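Local coordinates for protein subtilase cytotoxin, subunit B (Escherichia coli, PDB 3DWA) that assembles as the B pentamer of an AB5 toxin and probably binds host cell-surface glycans, including a non-human one, to bring the toxin to its target cells, at residues S40-C45 / V74-E79. Residues are numbered along the deposited sequence; the frame is centred on the assembly and turned at random.
Sequences SSISAC and VRIYYE
Glu-79 OE2 is gripped in salt bridges by both Arg-7 and Arg-114, and Glu-79 directly follows Tyr-78, the residue whose ring receives the side chain of Ile-42. No hydrogen bond joins the two strands; they pack through apolar side chains, their axes coming within 7.8 Å and crossing at 64°. With its CG1 anti to the backbone N (chi1 167°), the longer branch of Ile-42 extends toward the other strand and sets CD1 over one face of the Tyr-78 ring, 4.2 Å from the ring centroid and 14° off the normal, a CH-pi contact made by the methyl end. Tyr-78 CG lies between its own backbone N and carbonyl carbon, which carries the ring to a position roughly across the strand direction. One carbon back along the same branch, Ile-42 CG1 rests 4.3 Å from Ile-76 CG2. This methyl also approaches Ala-44 CB at 4.4 Å, so one branch of Ile-76 serves both residues of the facing strand. The backbones come nearest at Ala-44 and Tyr-78, whose CA atoms are 6.5 Å apart, consistent with the small alanine side chain; the two CB atoms lie 4.3 Å from each other. Leu-97 of strand 96-102 touches both Ala-44 and Ile-76, while Val-14 touches both isoleucines. On the reverse side of strand 74-79, the Tyr-77 ring meets His-20 of a neighbouring subunit. Such crossing of non-adjacent strands, face against face through a buried apolar interior, is consistent with the small, curled OB-fold barrel found in the B subunits of other AB5 toxins.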
loop_
_atom_site.group_PDB
_atom_site.type_symbol
_atom_site.label_atom_id
_atom_site.label_comp_id
_atom_site.label_asym_id
_atom_site.label_seq_id
_atom_site.Cartn_x
_atom_site.Cartn_y
_atom_site.Cartn_z
ATOM N N SER C 40 14.257 6.304 27.761
ATOM C CA SER C 40 13.416 7.507 27.697
ATOM C C SER C 40 12.646 7.648 26.352
ATOM O O SER C 40 13.145 7.230 25.298
ATOM C CB SER C 40 14.293 8.737 27.891
ATOM O OG SER C 40 15.264 8.747 26.862
ATOM N N SER C 41 11.482 8.315 26.426
ATOM C CA SER C 41 10.447 8.328 25.392
ATOM C C SER C 41 10.376 9.634 24.614
ATOM O O SER C 41 10.484 10.710 25.184
ATOM C CB SER C 41 9.078 8.073 26.041
ATOM O OG SER C 41 8.850 6.683 26.318
ATOM N N ILE C 42 10.173 9.520 23.303
ATOM C CA ILE C 42 9.834 10.649 22.428
ATOM C C ILE C 42 8.489 10.292 21.751
ATOM O O ILE C 42 8.230 9.117 21.459
ATOM C CB ILE C 42 10.995 10.914 21.376
ATOM C CG1 ILE C 42 10.590 11.864 20.210
ATOM C CG2 ILE C 42 11.508 9.587 20.772
ATOM C CD1 ILE C 42 10.365 13.347 20.600
ATOM N N SER C 43 7.631 11.287 21.559
ATOM C CA SER C 43 6.363 11.109 20.876
ATOM C C SER C 43 6.313 12.205 19.824
ATOM O O SER C 43 6.861 13.284 20.014
ATOM C CB SER C 43 5.148 11.289 21.801
ATOM O OG SER C 43 5.136 10.386 22.903
ATOM N N ALA C 44 5.654 11.899 18.723
ATOM C CA ALA C 44 5.440 12.844 17.646
ATOM C C ALA C 44 4.231 12.368 16.836
ATOM O O ALA C 44 4.091 11.164 16.622
ATOM C CB ALA C 44 6.715 12.898 16.769
ATOM N N CYS C 45 3.361 13.296 16.412
ATOM C CA CYS C 45 2.196 13.006 15.583
ATOM C C CYS C 45 2.257 13.659 14.185
ATOM O O CYS C 45 2.800 14.736 14.030
ATOM C CB CYS C 45 0.892 13.501 16.248
ATOM S SG CYS C 45 0.736 13.016 17.963
ATOM N N VAL C 74 15.951 4.103 14.538
ATOM C CA VAL C 74 15.703 5.144 13.526
ATOM C C VAL C 74 15.857 6.541 14.180
ATOM O O VAL C 74 15.901 6.661 15.415
ATOM C CB VAL C 74 14.306 4.981 12.821
ATOM C CG1 VAL C 74 14.231 3.583 12.150
ATOM C CG2 VAL C 74 13.140 5.163 13.836
ATOM N N ARG C 75 15.997 7.565 13.349
ATOM C CA ARG C 75 15.998 8.944 13.804
ATOM C C ARG C 75 14.609 9.463 13.565
ATOM O O ARG C 75 14.081 9.282 12.469
ATOM C CB ARG C 75 16.971 9.769 12.972
ATOM C CG ARG C 75 16.929 11.283 13.245
ATOM C CD ARG C 75 18.108 11.958 12.616
ATOM N NE ARG C 75 19.383 11.626 13.262
ATOM C CZ ARG C 75 20.584 11.973 12.764
ATOM N NH1 ARG C 75 20.669 12.657 11.619
ATOM N NH2 ARG C 75 21.706 11.634 13.395
ATOM N N ILE C 76 14.036 10.083 14.598
ATOM C CA ILE C 76 12.774 10.792 14.524
ATOM C C ILE C 76 13.095 12.270 14.465
ATOM O O ILE C 76 13.802 12.782 15.336
ATOM C CB ILE C 76 11.839 10.463 15.758
ATOM C CG1 ILE C 76 11.015 9.190 15.483
ATOM C CG2 ILE C 76 10.767 11.507 15.946
ATOM C CD1 ILE C 76 11.788 7.951 15.366
ATOM N N TYR C 77 12.588 12.943 13.430
ATOM C CA TYR C 77 12.659 14.404 13.295
ATOM C C TYR C 77 11.338 15.015 13.656
ATOM O O TYR C 77 10.298 14.603 13.134
ATOM C CB TYR C 77 12.911 14.784 11.855
ATOM C CG TYR C 77 14.216 14.374 11.280
ATOM C CD1 TYR C 77 15.311 15.240 11.300
ATOM C CD2 TYR C 77 14.366 13.127 10.666
ATOM C CE1 TYR C 77 16.536 14.849 10.709
ATOM C CE2 TYR C 77 15.560 12.746 10.088
ATOM C CZ TYR C 77 16.637 13.620 10.102
ATOM O OH TYR C 77 17.811 13.203 9.537
ATOM N N TYR C 78 11.359 16.016 14.539
ATOM C CA TYR C 78 10.126 16.552 15.091
ATOM C C TYR C 78 10.176 18.088 15.209
ATOM O O TYR C 78 11.236 18.691 15.227
ATOM C CB TYR C 78 9.812 15.882 16.457
ATOM C CG TYR C 78 10.753 16.340 17.575
ATOM C CD1 TYR C 78 10.398 17.385 18.413
ATOM C CD2 TYR C 78 12.004 15.760 17.747
ATOM C CE1 TYR C 78 11.259 17.842 19.416
ATOM C CE2 TYR C 78 12.886 16.199 18.752
ATOM C CZ TYR C 78 12.504 17.251 19.568
ATOM O OH TYR C 78 13.335 17.697 20.565
ATOM N N GLU C 79 9.008 18.700 15.294
ATOM C CA GLU C 79 8.914 20.109 15.603
ATOM C C GLU C 79 7.992 20.319 16.802
ATOM O O GLU C 79 6.820 20.003 16.722
ATOM C CB GLU C 79 8.415 20.899 14.421
ATOM C CG GLU C 79 8.096 22.285 14.818
ATOM C CD GLU C 79 8.275 23.238 13.710
ATOM O OE1 GLU C 79 7.265 23.528 13.013
ATOM O OE2 GLU C 79 9.446 23.659 13.524
#